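Variable region-containing chitin-binding protein 3 (PDB 1XT5) probably binds chitin and acts as an immune-type receptor of amphioxus, this chain being one immunoglobulin V-type domain of the longer protein. Local coordinates at residues 3-8 / 26-31; 13-18 / 130-135; 40-45 / 108-113; 72-77 / 87-92. All coordinates share one frame; numbering follows the deposited sequence. Where two conformers were deposited one is given.

Contact 1 of 4, residues 3-8 / 26-31. With SO4 (sulfate ion), chain B.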
loop_
_atom_site.group_PDB
_atom_site.type_symbol
_atom_site.label_atom_id
_atom_site.label_comp_id
_atom_site.label_asym_id
_atom_site.label_seq_id
_atom_site.Cartn_x
_atom_site.Cartn_y
_atom_site.Cartn_z
ATOM N N SER A 3 4.975 -15.957 -13.208
ATOM C CA SER A 3 4.527 -14.646 -12.773
ATOM C C SER A 3 5.505 -14.124 -11.712
ATOM O O SER A 3 5.846 -14.897 -10.810
ATOM C CB SER A 3 3.186 -14.791 -12.072
ATOM O OG SER A 3 2.151 -15.393 -12.853
ATOM N N ILE A 4 5.951 -12.867 -11.849
ATOM C CA ILE A 4 6.878 -12.308 -10.850
ATOM C C ILE A 4 6.471 -10.892 -10.499
ATOM O O ILE A 4 6.415 -10.003 -11.330
ATOM C CB ILE A 4 8.352 -12.348 -11.320
ATOM C CG1 ILE A 4 8.765 -13.780 -11.709
ATOM C CG2 ILE A 4 9.240 -11.748 -10.254
ATOM C CD1 ILE A 4 10.161 -13.906 -12.243
ATOM N N MET A 5 6.206 -10.678 -9.222
ATOM C CA MET A 5 5.888 -9.364 -8.674
ATOM C C MET A 5 7.097 -8.570 -8.296
ATOM O O MET A 5 7.990 -9.084 -7.628
ATOM C CB MET A 5 5.023 -9.572 -7.429
ATOM C CG MET A 5 4.464 -8.253 -6.871
ATOM S SD MET A 5 3.218 -7.502 -7.891
ATOM C CE MET A 5 1.842 -8.627 -7.580
ATOM N N THR A 6 7.134 -7.277 -8.624
ATOM C CA THR A 6 8.196 -6.410 -8.124
ATOM C C THR A 6 7.585 -5.081 -7.701
ATOM O O THR A 6 6.997 -4.378 -8.556
ATOM C CB THR A 6 9.290 -6.168 -9.160
ATOM O OG1 THR A 6 9.912 -7.400 -9.518
ATOM C CG2 THR A 6 10.388 -5.245 -8.592
ATOM N N VAL A 7 7.733 -4.739 -6.448
ATOM C CA VAL A 7 7.325 -3.438 -5.907
ATOM C C VAL A 7 8.523 -2.523 -5.931
ATOM O O VAL A 7 9.649 -2.925 -5.712
ATOM C CB VAL A 7 6.765 -3.639 -4.473
ATOM C CG1 VAL A 7 6.657 -2.319 -3.699
ATOM C CG2 VAL A 7 5.420 -4.331 -4.506
ATOM N N ARG A 8 8.266 -1.237 -6.222
ATOM C CA ARG A 8 9.267 -0.186 -6.120
ATOM C C ARG A 8 8.712 0.987 -5.354
ATOM O O ARG A 8 7.511 1.254 -5.334
ATOM C CB ARG A 8 9.771 0.210 -7.511
ATOM C CG ARG A 8 10.569 -0.882 -8.199
ATOM C CD ARG A 8 11.106 -0.416 -9.571
ATOM N NE ARG A 8 11.971 -1.458 -10.127
ATOM C CZ ARG A 8 11.953 -2.550 -10.796
ATOM N NH1 ARG A 8 10.940 -3.204 -11.395
ATOM N NH2 ARG A 8 13.163 -3.146 -10.975
ATOM N N CYS A 26 4.242 4.348 -4.069
ATOM C CA CYS A 26 4.464 2.949 -4.323
ATOM C C CYS A 26 4.083 2.632 -5.773
ATOM O O CYS A 26 3.083 3.159 -6.255
ATOM C CB CYS A 26 3.623 2.102 -3.383
ATOM S SG CYS A 26 3.938 0.313 -3.601
ATOM N N SER A 27 4.883 1.795 -6.415
ATOM C CA SER A 27 4.589 1.320 -7.742
ATOM C C SER A 27 4.828 -0.208 -7.780
ATOM O O SER A 27 5.481 -0.763 -6.906
ATOM C CB SER A 27 5.439 1.969 -8.824
ATOM O OG SER A 27 6.809 1.567 -8.715
ATOM N N TYR A 28 4.325 -0.878 -8.815
ATOM C CA TYR A 28 4.663 -2.285 -8.979
ATOM C C TYR A 28 4.590 -2.646 -10.454
ATOM O O TYR A 28 3.883 -2.002 -11.255
ATOM C CB TYR A 28 3.759 -3.225 -8.124
ATOM C CG TYR A 28 2.364 -3.364 -8.683
ATOM C CD1 TYR A 28 2.049 -4.374 -9.584
ATOM C CD2 TYR A 28 1.338 -2.487 -8.341
ATOM C CE1 TYR A 28 0.819 -4.520 -10.116
ATOM C CE2 TYR A 28 0.064 -2.627 -8.902
ATOM C CZ TYR A 28 -0.189 -3.645 -9.782
ATOM O OH TYR A 28 -1.431 -3.757 -10.357
ATOM N N GLN A 29 5.245 -3.778 -10.751
ATOM C CA GLN A 29 5.146 -4.465 -12.006
ATOM C C GLN A 29 4.909 -5.940 -11.720
ATOM O O GLN A 29 5.537 -6.492 -10.857
ATOM C CB GLN A 29 6.368 -4.308 -12.870
ATOM C CG GLN A 29 6.425 -2.875 -13.411
ATOM C CD GLN A 29 5.368 -2.590 -14.463
ATOM O OE1 GLN A 29 4.628 -1.605 -14.359
ATOM N NE2 GLN A 29 5.206 -3.410 -15.523
ATOM N N LEU A 30 3.989 -6.529 -12.467
ATOM C CA LEU A 30 3.696 -7.956 -12.342
ATOM C C LEU A 30 3.943 -8.578 -13.660
ATOM O O LEU A 30 3.100 -8.407 -14.555
ATOM C CB LEU A 30 2.277 -8.175 -11.801
ATOM C CG LEU A 30 1.819 -9.612 -11.731
ATOM C CD1 LEU A 30 2.805 -10.482 -10.934
ATOM C CD2 LEU A 30 0.446 -9.724 -11.130
ATOM N N ALA A 31 5.049 -9.262 -13.794
ATOM C CA ALA A 31 5.414 -9.885 -15.053
ATOM C C ALA A 31 4.587 -11.154 -15.246
ATOM O O ALA A 31 4.441 -11.953 -14.302
ATOM C CB ALA A 31 6.861 -10.266 -15.066
HETATM S S SO4 B . 2.259 -18.631 -11.513
HETATM O O1 SO4 B . 1.311 -19.792 -11.828
HETATM O O2 SO4 B . 1.441 -17.448 -11.211
HETATM O O3 SO4 B . 3.162 -18.378 -12.553
HETATM O O4 SO4 B . 2.998 -19.017 -10.315
#
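Met5 and Leu30 face each other as a non-hydrogen-bonded pair of two antiparallel strands, 4-8 and 27-31. The Met5 chain leaves with CG anti to the backbone N (chi1 -172°) and then bends at both following torsions. The bends carry its sulfur to Tyr28 and its methyl to Leu30. Met5 SD lies 3.7 Å from Tyr28 CD1 and approaches the ring obliquely, a Met-aromatic contact. Met5 CE rests 4.0 Å from Leu30 CD1. Further along the same face, Val7 splits its two branches. CG2 meets Tyr28 CB, while CG1 lies 3.8 Å from Cys26 SG, the sulfur that is bonded to Cys109. Val111 of the opposite sheet packs on Met5, Val7 and Tyr28.

The other face carries Ile4, Thr6, Arg8, Ser27, Gln29 and Ala31. There the Arg8 chain runs extended from CG to NE, and Thr6 CG2 sits over one face of its guanidinium group, offset toward the rim. Between the strands, paired backbone bonds join Ile4 to Ala31, Thr6 to Gln29 and Arg8 to Ser27.

At the strand start, Ser3 N and Ser3 OG both bind a sulfate, probably from the crystallisation liquor. Ser3 OG is 2.7 Å from sulfate O2. The chemistry is thus two-sided: apolar and sulfur groups line the sandwich interior, while the outward face is largely polar.

Contact 2 of 4, residues 13-18 / 130-135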
loop_
_atom_site.group_PDB
_atom_site.type_symbol
_atom_site.label_atom_id
_atom_site.label_comp_id
_atom_site.label_asym_id
_atom_site.label_seq_id
_atom_site.Cartn_x
_atom_site.Cartn_y
_atom_site.Cartn_z
ATOM N N GLU A 13 11.626 7.267 2.816
ATOM C CA GLU A 13 11.073 8.015 3.949
ATOM C C GLU A 13 10.400 9.272 3.404
ATOM O O GLU A 13 10.823 9.816 2.389
ATOM C CB GLU A 13 12.148 8.325 4.981
ATOM C CG GLU A 13 13.229 9.229 4.462
ATOM C CD GLU A 13 14.247 9.500 5.578
ATOM O OE1 GLU A 13 14.228 10.598 6.129
ATOM O OE2 GLU A 13 15.012 8.583 5.940
ATOM N N VAL A 14 9.421 9.717 4.138
ATOM C CA VAL A 14 8.646 10.940 3.920
ATOM C C VAL A 14 8.397 11.573 5.268
ATOM O O VAL A 14 8.304 10.893 6.268
ATOM C CB VAL A 14 7.325 10.685 3.168
ATOM C CG1 VAL A 14 7.624 10.054 1.801
ATOM C CG2 VAL A 14 6.361 9.811 3.928
ATOM N N GLU A 15 8.301 12.891 5.307
ATOM C CA GLU A 15 8.078 13.632 6.566
ATOM C C GLU A 15 6.868 14.544 6.374
ATOM O O GLU A 15 6.709 15.149 5.298
ATOM C CB GLU A 15 9.311 14.395 6.963
ATOM C CG GLU A 15 9.149 15.160 8.252
ATOM C CD GLU A 15 10.423 15.686 8.896
ATOM O OE1 GLU A 15 10.259 16.424 9.891
ATOM O OE2 GLU A 15 11.516 15.383 8.398
ATOM N N VAL A 16 6.079 14.699 7.431
ATOM C CA VAL A 16 4.987 15.649 7.461
ATOM C C VAL A 16 4.755 16.117 8.883
ATOM O O VAL A 16 5.091 15.430 9.845
ATOM C CB VAL A 16 3.703 14.954 6.957
ATOM C CG1 VAL A 16 3.156 13.940 7.928
ATOM C CG2 VAL A 16 2.665 16.003 6.594
ATOM N N HIS A 17 4.142 17.294 9.020
ATOM C CA HIS A 17 3.686 17.740 10.339
ATOM C C HIS A 17 2.422 16.987 10.744
ATOM O O HIS A 17 1.584 16.678 9.888
ATOM C CB HIS A 17 3.429 19.256 10.181
ATOM C CG HIS A 17 4.529 20.165 9.757
ATOM N ND1 HIS A 17 4.652 20.961 8.646
ATOM C CD2 HIS A 17 5.668 20.409 10.437
ATOM C CE1 HIS A 17 5.817 21.630 8.684
ATOM N NE2 HIS A 17 6.480 21.304 9.796
ATOM N N ALA A 18 2.220 16.794 12.041
ATOM C CA ALA A 18 0.969 16.212 12.534
ATOM C C ALA A 18 -0.124 17.184 12.140
ATOM O O ALA A 18 0.013 18.429 12.223
ATOM C CB ALA A 18 1.022 15.896 14.014
ATOM N N LYS A 130 8.010 10.012 9.011
ATOM C CA LYS A 130 8.466 10.868 10.100
ATOM C C LYS A 130 7.443 11.939 10.337
ATOM O O LYS A 130 6.981 12.621 9.393
ATOM C CB LYS A 130 9.816 11.513 9.789
ATOM C CG LYS A 130 10.973 10.583 9.686
ATOM C CD LYS A 130 12.216 11.336 9.198
ATOM C CE LYS A 130 13.493 10.636 9.363
ATOM N NZ LYS A 130 14.679 11.358 8.810
ATOM N N VAL A 131 7.004 12.085 11.583
ATOM C CA VAL A 131 6.069 13.122 11.977
ATOM C C VAL A 131 6.875 14.197 12.676
ATOM O O VAL A 131 7.412 13.959 13.738
ATOM C CB VAL A 131 4.903 12.578 12.813
ATOM C CG1 VAL A 131 3.944 13.694 13.195
ATOM C CG2 VAL A 131 4.198 11.444 12.084
ATOM N N THR A 132 6.967 15.378 12.072
ATOM C CA THR A 132 7.790 16.457 12.596
ATOM C C THR A 132 7.418 16.784 14.012
ATOM O O THR A 132 6.236 16.983 14.290
ATOM C CB THR A 132 7.619 17.709 11.716
ATOM O OG1 THR A 132 7.840 17.285 10.341
ATOM C CG2 THR A 132 8.561 18.839 12.065
ATOM N N GLY A 133 8.417 16.850 14.881
ATOM C CA GLY A 133 8.184 17.169 16.253
ATOM C C GLY A 133 7.703 16.040 17.095
ATOM O O GLY A 133 7.443 16.259 18.290
ATOM N N HIS A 134 7.597 14.844 16.518
ATOM C CA HIS A 134 7.145 13.658 17.268
ATOM C C HIS A 134 8.093 12.500 17.050
ATOM O O HIS A 134 8.488 11.866 18.007
ATOM C CB HIS A 134 5.690 13.315 16.897
ATOM C CG HIS A 134 4.779 14.356 17.380
ATOM N ND1 HIS A 134 4.206 15.372 16.728
ATOM C CD2 HIS A 134 4.506 14.476 18.727
ATOM C CE1 HIS A 134 3.549 16.134 17.636
ATOM N NE2 HIS A 134 3.725 15.585 18.861
ATOM N N THR A 135 8.447 12.182 15.810
ATOM C CA THR A 135 9.378 11.109 15.541
ATOM C C THR A 135 10.764 11.530 16.017
ATOM O O THR A 135 11.518 10.741 16.605
ATOM C CB THR A 135 9.372 10.771 14.024
ATOM O OG1 THR A 135 8.022 10.424 13.628
ATOM C CG2 THR A 135 10.390 9.693 13.749
ATOM O OXT THR A 135 11.161 12.714 15.853
HETATM O O HOH W 1 3.841 18.055 14.028
#
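Lys130 and Glu13 form a salt bridge, with Lys130 NZ 2.8 Å from Glu13 OE1. The ammonium meets that oxygen on the syn side, 24° out of the carboxylate plane. Lys130 is extended beyond CG, which lets it reach back along strand 13-17 to the acid. Thr132 OG1 donates to Glu15 OE1 at 2.6 Å, using the anti lone pair of that oxygen. Glu15 CG stands anti to the backbone N (chi1 -179°) and the rest of the chain is extended, which carries the carboxylate to Thr132. The two side chains cross at about a right angle.

The backbones pair in parallel. Lys130 N binds Val14 O, Val16 N binds Lys130 O, and Thr132 N binds Val16 O. Beyond them a water joins the ends: it accepts from Ala18 N and donates to Thr132 O, 2.6 Å away. Within segment 130-135 the chain turns back on itself. Val131 O takes both His134 N and Thr135 N, and Val131 N donates to Thr135 OG1 at 2.8 Å.

Packing is lighter. In one of its two conformers the His17 ring lies beside Thr132, a doubtful contact. On the other face Val131 CG1 is 3.7 Å from Ala18 CB.

Val16 and Val131 point inward, where Val99 touches both. Val16 also meets Val22 of strand 22-31, in the facing sheet. Strand 13-17 is the outermost strand of its sheet and runs parallel to 122-132, which in turn borders 105-112.

Contact 3 of 4, residues 40-45 / 108-113. With SO4 (sulfate ion), chain B.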
loop_
_atom_site.group_PDB
_atom_site.type_symbol
_atom_site.label_atom_id
_atom_site.label_comp_id
_atom_site.label_asym_id
_atom_site.label_seq_id
_atom_site.Cartn_x
_atom_site.Cartn_y
_atom_site.Cartn_z
ATOM N N SER A 40 -2.001 -4.168 -0.191
ATOM C CA SER A 40 -2.119 -3.957 1.231
ATOM C C SER A 40 -1.081 -2.935 1.685
ATOM O O SER A 40 0.078 -3.020 1.297
ATOM C CB SER A 40 -1.860 -5.258 1.997
ATOM O OG SER A 40 -2.717 -6.292 1.597
ATOM N N TRP A 41 -1.509 -1.975 2.480
ATOM C CA TRP A 41 -0.588 -1.111 3.237
ATOM C C TRP A 41 -0.705 -1.551 4.675
ATOM O O TRP A 41 -1.805 -1.649 5.242
ATOM C CB TRP A 41 -0.946 0.347 3.065
ATOM C CG TRP A 41 -0.490 0.973 1.801
ATOM C CD1 TRP A 41 -1.166 1.113 0.622
ATOM C CD2 TRP A 41 0.831 1.556 1.579
ATOM N NE1 TRP A 41 -0.370 1.734 -0.307
ATOM C CE2 TRP A 41 0.828 2.037 0.256
ATOM C CE3 TRP A 41 1.955 1.732 2.396
ATOM C CZ2 TRP A 41 1.948 2.700 -0.272
ATOM C CZ3 TRP A 41 3.050 2.378 1.869
ATOM C CH2 TRP A 41 3.046 2.873 0.552
ATOM N N LEU A 42 0.452 -1.846 5.278
ATOM C CA LEU A 42 0.574 -2.494 6.555
ATOM C C LEU A 42 1.566 -1.690 7.397
ATOM O O LEU A 42 2.692 -1.485 6.925
ATOM C CB LEU A 42 1.070 -3.922 6.368
ATOM C CG LEU A 42 0.210 -4.812 5.468
ATOM C CD1 LEU A 42 0.948 -6.071 5.045
ATOM C CD2 LEU A 42 -1.121 -5.132 6.088
ATOM N N LYS A 43 1.203 -1.282 8.601
ATOM C CA LYS A 43 2.114 -0.467 9.424
ATOM C C LYS A 43 2.737 -1.326 10.484
ATOM O O LYS A 43 2.039 -1.952 11.285
ATOM C CB LYS A 43 1.352 0.685 10.092
ATOM C CG LYS A 43 2.297 1.633 10.837
ATOM C CD LYS A 43 1.469 2.663 11.606
ATOM C CE LYS A 43 2.351 3.696 12.218
ATOM N NZ LYS A 43 3.124 3.215 13.340
ATOM N N GLY A 44 4.064 -1.403 10.507
ATOM C CA GLY A 44 4.768 -2.151 11.532
ATOM C C GLY A 44 6.187 -2.470 11.082
ATOM O O GLY A 44 6.663 -2.056 10.041
ATOM N N ALA A 45 6.841 -3.264 11.926
ATOM C CA ALA A 45 8.226 -3.641 11.652
ATOM C C ALA A 45 8.400 -4.434 10.349
ATOM O O ALA A 45 9.425 -4.286 9.682
ATOM C CB ALA A 45 8.780 -4.436 12.832
ATOM N N TRP A 108 4.423 -0.563 4.977
ATOM C CA TRP A 108 4.753 -1.510 3.928
ATOM C C TRP A 108 3.701 -1.445 2.836
ATOM O O TRP A 108 2.519 -1.629 3.099
ATOM C CB TRP A 108 4.780 -2.937 4.511
ATOM C CG TRP A 108 5.908 -3.102 5.470
ATOM C CD1 TRP A 108 5.893 -2.806 6.817
ATOM C CD2 TRP A 108 7.222 -3.556 5.164
ATOM N NE1 TRP A 108 7.121 -3.046 7.359
ATOM C CE2 TRP A 108 7.955 -3.503 6.388
ATOM C CE3 TRP A 108 7.865 -3.971 4.042
ATOM C CZ2 TRP A 108 9.285 -3.881 6.446
ATOM C CZ3 TRP A 108 9.179 -4.346 4.094
ATOM C CH2 TRP A 108 9.893 -4.301 5.304
ATOM N N CYS A 109 4.184 -1.227 1.598
ATOM C CA CYS A 109 3.375 -1.375 0.396
ATOM C C CYS A 109 3.606 -2.809 -0.094
ATOM O O CYS A 109 4.696 -3.136 -0.531
ATOM C CB CYS A 109 3.821 -0.367 -0.640
ATOM S SG CYS A 109 2.789 -0.509 -2.128
ATOM N N GLN A 110 2.587 -3.628 0.035
ATOM C CA GLN A 110 2.621 -5.026 -0.351
ATOM C C GLN A 110 1.661 -5.206 -1.522
ATOM O O GLN A 110 0.503 -4.798 -1.455
ATOM C CB GLN A 110 2.216 -5.910 0.816
ATOM C CG GLN A 110 2.196 -7.388 0.456
ATOM C CD GLN A 110 1.822 -8.185 1.660
ATOM O OE1 GLN A 110 2.635 -8.436 2.531
ATOM N NE2 GLN A 110 0.560 -8.506 1.782
ATOM N N VAL A 111 2.125 -5.864 -2.578
ATOM C CA VAL A 111 1.290 -6.168 -3.723
ATOM C C VAL A 111 1.450 -7.674 -3.989
ATOM O O VAL A 111 2.581 -8.190 -4.035
ATOM C CB VAL A 111 1.629 -5.324 -4.950
ATOM C CG1 VAL A 111 0.611 -5.571 -6.072
ATOM C CG2 VAL A 111 1.691 -3.845 -4.627
ATOM N N ALA A 112 0.334 -8.380 -4.137
ATOM C CA ALA A 112 0.389 -9.828 -4.228
ATOM C C ALA A 112 -0.672 -10.333 -5.198
ATOM O O ALA A 112 -1.758 -9.760 -5.304
ATOM C CB ALA A 112 0.113 -10.476 -2.866
ATOM N N GLN A 113 -0.363 -11.441 -5.844
ATOM C CA GLN A 113 -1.394 -12.202 -6.501
ATOM C C GLN A 113 -2.522 -12.537 -5.520
ATOM O O GLN A 113 -2.251 -12.729 -4.334
ATOM C CB GLN A 113 -0.860 -13.503 -7.034
ATOM C CG GLN A 113 0.207 -13.331 -8.075
ATOM C CD GLN A 113 0.743 -14.688 -8.507
ATOM O OE1 GLN A 113 1.229 -15.458 -7.686
ATOM N NE2 GLN A 113 0.623 -14.987 -9.784
HETATM S S SO4 B . 2.259 -18.631 -11.513
HETATM O O1 SO4 B . 1.311 -19.792 -11.828
HETATM O O2 SO4 B . 1.441 -17.448 -11.211
HETATM O O3 SO4 B . 3.162 -18.378 -12.553
HETATM O O4 SO4 B . 2.998 -19.017 -10.315
HETATM O O HOH W 2 -1.498 -7.665 -0.464
#
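Trp108 and Leu42 form a hydrogen-bonded pair between antiparallel strands 38-44 and 105-112. Trp108 N gives to Leu42 O and Leu42 N gives to Trp108 O. Ser40 and Gln110 repeat the exchange: Ser40 N binds Gln110 O, and Gln110 N binds Ser40 O. All four backbone donors thus find carbonyl partners across the pair.

The Trp108 indole N-H is used too. Trp108 NE1 donates to Gly44 O at 2.9 Å. The acceptor lies in the indole plane, but the donor stands 42° above the carbonyl plane, and the N-H...O angle is a bent 141°. A water serves the side chains of the Ser40–Gln110 pair, 2.8 Å from Ser40 OG and accepting from Gln110 NE2 at 3.2 Å. At the far end Gln113 NE2 binds both Asp33 and sulfate O2.

Trp41 turns to the other face. Cys109 CB lies over its six-membered ring, 3.6 Å from the centroid, as a CH-pi contact. Cys109 SG is farther off and oblique. The indole nitrogen Trp41 NE1 is satisfied by Pro92 O, outside the strand pair.

Cys109 is disulfide-bonded to Cys26 of the facing sheet. The disulfide with a tryptophan ring packed against it is the hallmark core of immunoglobulin domains, here joining the two sheets of a V-type sandwich.

Contact 4 of 4, residues 72-77 / 87-92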
loop_
_atom_site.group_PDB
_atom_site.type_symbol
_atom_site.label_atom_id
_atom_site.label_comp_id
_atom_site.label_asym_id
_atom_site.label_seq_id
_atom_site.Cartn_x
_atom_site.Cartn_y
_atom_site.Cartn_z
ATOM N N SER A 72 -13.986 -1.662 -7.801
ATOM C CA SER A 72 -12.883 -2.113 -6.993
ATOM C C SER A 72 -13.348 -2.218 -5.549
ATOM O O SER A 72 -14.269 -1.511 -5.132
ATOM C CB SER A 72 -11.691 -1.163 -7.076
ATOM O OG SER A 72 -12.009 0.117 -6.602
ATOM N N TYR A 73 -12.623 -3.004 -4.792
ATOM C CA TYR A 73 -12.667 -3.043 -3.326
ATOM C C TYR A 73 -11.582 -2.120 -2.803
ATOM O O TYR A 73 -10.439 -2.259 -3.213
ATOM C CB TYR A 73 -12.383 -4.475 -2.846
ATOM C CG TYR A 73 -12.084 -4.546 -1.360
ATOM C CD1 TYR A 73 -12.992 -4.172 -0.420
ATOM C CD2 TYR A 73 -10.829 -5.019 -0.937
ATOM C CE1 TYR A 73 -12.715 -4.243 0.934
ATOM C CE2 TYR A 73 -10.560 -5.089 0.428
ATOM C CZ TYR A 73 -11.469 -4.711 1.365
ATOM O OH TYR A 73 -11.159 -4.803 2.710
ATOM N N LYS A 74 -11.961 -1.219 -1.900
ATOM C CA LYS A 74 -11.005 -0.356 -1.221
ATOM C C LYS A 74 -11.472 -0.183 0.202
ATOM O O LYS A 74 -12.632 0.192 0.407
ATOM C CB LYS A 74 -10.871 1.002 -1.899
ATOM C CG LYS A 74 -10.314 0.945 -3.299
ATOM C CD LYS A 74 -10.018 2.328 -3.873
ATOM C CE LYS A 74 -9.459 2.231 -5.261
ATOM N NZ LYS A 74 -9.056 3.510 -5.861
ATOM N N GLU A 75 -10.604 -0.390 1.178
ATOM C CA GLU A 75 -10.990 -0.244 2.575
ATOM C C GLU A 75 -9.817 0.243 3.391
ATOM O O GLU A 75 -8.690 -0.243 3.239
ATOM C CB GLU A 75 -11.504 -1.572 3.124
ATOM C CG GLU A 75 -12.032 -1.499 4.539
ATOM C CD GLU A 75 -12.819 -2.682 5.014
ATOM O OE1 GLU A 75 -12.821 -3.714 4.315
ATOM O OE2 GLU A 75 -13.391 -2.570 6.139
ATOM N N SER A 76 -10.082 1.173 4.307
ATOM C CA SER A 76 -9.128 1.582 5.336
ATOM C C SER A 76 -9.591 1.059 6.686
ATOM O O SER A 76 -10.775 0.799 6.910
ATOM C CB SER A 76 -8.991 3.078 5.381
ATOM O OG SER A 76 -10.223 3.776 5.541
ATOM N N PHE A 77 -8.616 0.868 7.592
ATOM C CA PHE A 77 -8.836 0.087 8.797
ATOM C C PHE A 77 -8.416 0.767 10.069
ATOM O O PHE A 77 -7.491 1.576 10.108
ATOM C CB PHE A 77 -8.085 -1.279 8.722
ATOM C CG PHE A 77 -8.569 -2.166 7.611
ATOM C CD1 PHE A 77 -8.004 -2.072 6.354
ATOM C CD2 PHE A 77 -9.583 -3.095 7.850
ATOM C CE1 PHE A 77 -8.418 -2.845 5.303
ATOM C CE2 PHE A 77 -10.007 -3.861 6.796
ATOM C CZ PHE A 77 -9.436 -3.740 5.547
ATOM N N ALA A 87 -5.626 6.215 -4.487
ATOM C CA ALA A 87 -6.376 6.713 -5.644
ATOM C C ALA A 87 -6.301 5.781 -6.847
ATOM O O ALA A 87 -7.251 5.758 -7.650
ATOM C CB ALA A 87 -5.855 8.084 -6.061
ATOM N N ASN A 88 -5.194 5.095 -7.000
ATOM C CA ASN A 88 -4.946 4.295 -8.206
ATOM C C ASN A 88 -4.332 2.977 -7.783
ATOM O O ASN A 88 -3.158 2.919 -7.430
ATOM C CB ASN A 88 -3.993 5.051 -9.138
ATOM C CG ASN A 88 -3.743 4.316 -10.431
ATOM O OD1 ASN A 88 -4.006 3.213 -10.631
ATOM N ND2 ASN A 88 -3.025 4.972 -11.357
ATOM N N LEU A 89 -5.130 1.883 -7.808
ATOM C CA LEU A 89 -4.587 0.627 -7.337
ATOM C C LEU A 89 -3.476 0.095 -8.188
ATOM O O LEU A 89 -2.651 -0.709 -7.710
ATOM C CB LEU A 89 -5.721 -0.405 -7.206
ATOM C CG LEU A 89 -6.709 -0.173 -6.084
ATOM C CD1 LEU A 89 -7.925 -1.050 -6.249
ATOM C CD2 LEU A 89 -6.088 -0.390 -4.720
ATOM N N ALA A 90 -3.389 0.496 -9.446
ATOM C CA ALA A 90 -2.301 0.096 -10.330
ATOM C C ALA A 90 -1.020 0.857 -10.023
ATOM O O ALA A 90 0.050 0.427 -10.534
ATOM C CB ALA A 90 -2.663 0.322 -11.801
ATOM N N ALA A 91 -1.050 1.899 -9.235
ATOM C CA ALA A 91 0.111 2.742 -8.878
ATOM C C ALA A 91 -0.157 3.190 -7.442
ATOM O O ALA A 91 -0.545 4.331 -7.177
ATOM C CB ALA A 91 0.236 3.916 -9.834
ATOM N N PRO A 92 -0.093 2.245 -6.482
ATOM C CA PRO A 92 -0.817 2.349 -5.221
ATOM C C PRO A 92 -0.188 3.193 -4.129
ATOM O O PRO A 92 -0.236 2.846 -2.929
ATOM C CB PRO A 92 -0.956 0.874 -4.807
ATOM C CG PRO A 92 0.320 0.248 -5.333
ATOM C CD PRO A 92 0.484 0.895 -6.678
#
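Lys74 sets CG anti to its carbonyl carbon (chi1 -64°) and then runs fully extended, which carries its ammonium to the loop 87-92. Leu89 has the same first torsion (chi1 -70°) and brings CG and CD1 back toward the strand. The two side chains slide past each other in opposite directions. Lys74 CE lies 3.7 Å from Leu89 CG and 3.8 Å from Leu89 CD1. Ser72 adds a second touch from the same strand, its CB 3.9 Å from Leu89 CD1. The leucine thus meets the aliphatic part of the lysine and a serine methylene.

In the V-type immunoglobulin sandwich, strand 72-76 is the outermost strand of one sheet. The loop 87-92 links strands 84-86 and 94-96 of the other, so this contact bridges the two sheets near an edge. The loop contains a type I beta turn from Asn88 to Ala91, closed by Ala91 N on Asn88 O at 3.0 Å.

The lysine's polar end is held from outside the two segments. Lys74 NZ forms a salt bridge with Glu69 and a hydrogen bond to Val86 O. Glu69 also accepts from Leu89 N, so one carboxylate ties lysine and loop together. Along strand 72-76, Tyr73 OH donates to Glu75 OE1 at 2.6 Å. It meets that oxygen on the anti side, 23° out of the carboxylate plane.

Overall arrangement
The four contacts belong to one immunoglobulin V-type sandwich. Contact 1 lies in the sheet 4-8, 22-31, 94-96, 84-86. Contacts 2 and 3 share the other sheet, where strands 122-132 and 105-112 are neighbours; contact 4 joins the two sheets. Contacts 1 and 3 have centres about 13 Å apart and meet through the Cys26–Cys109 disulfide. Pro92 of contact 4 reaches both. Contact 2 stands apart, its centre about 28 Å from that of contact 1. Along the chain, segments of contacts 1 and 2 alternate, and contact 1 closes before contact 3 opens. Contact 2 spans contacts 3 and 4. Contacts 2 and 3 tie segments far apart in sequence; contacts 1 and 4 join closer ones.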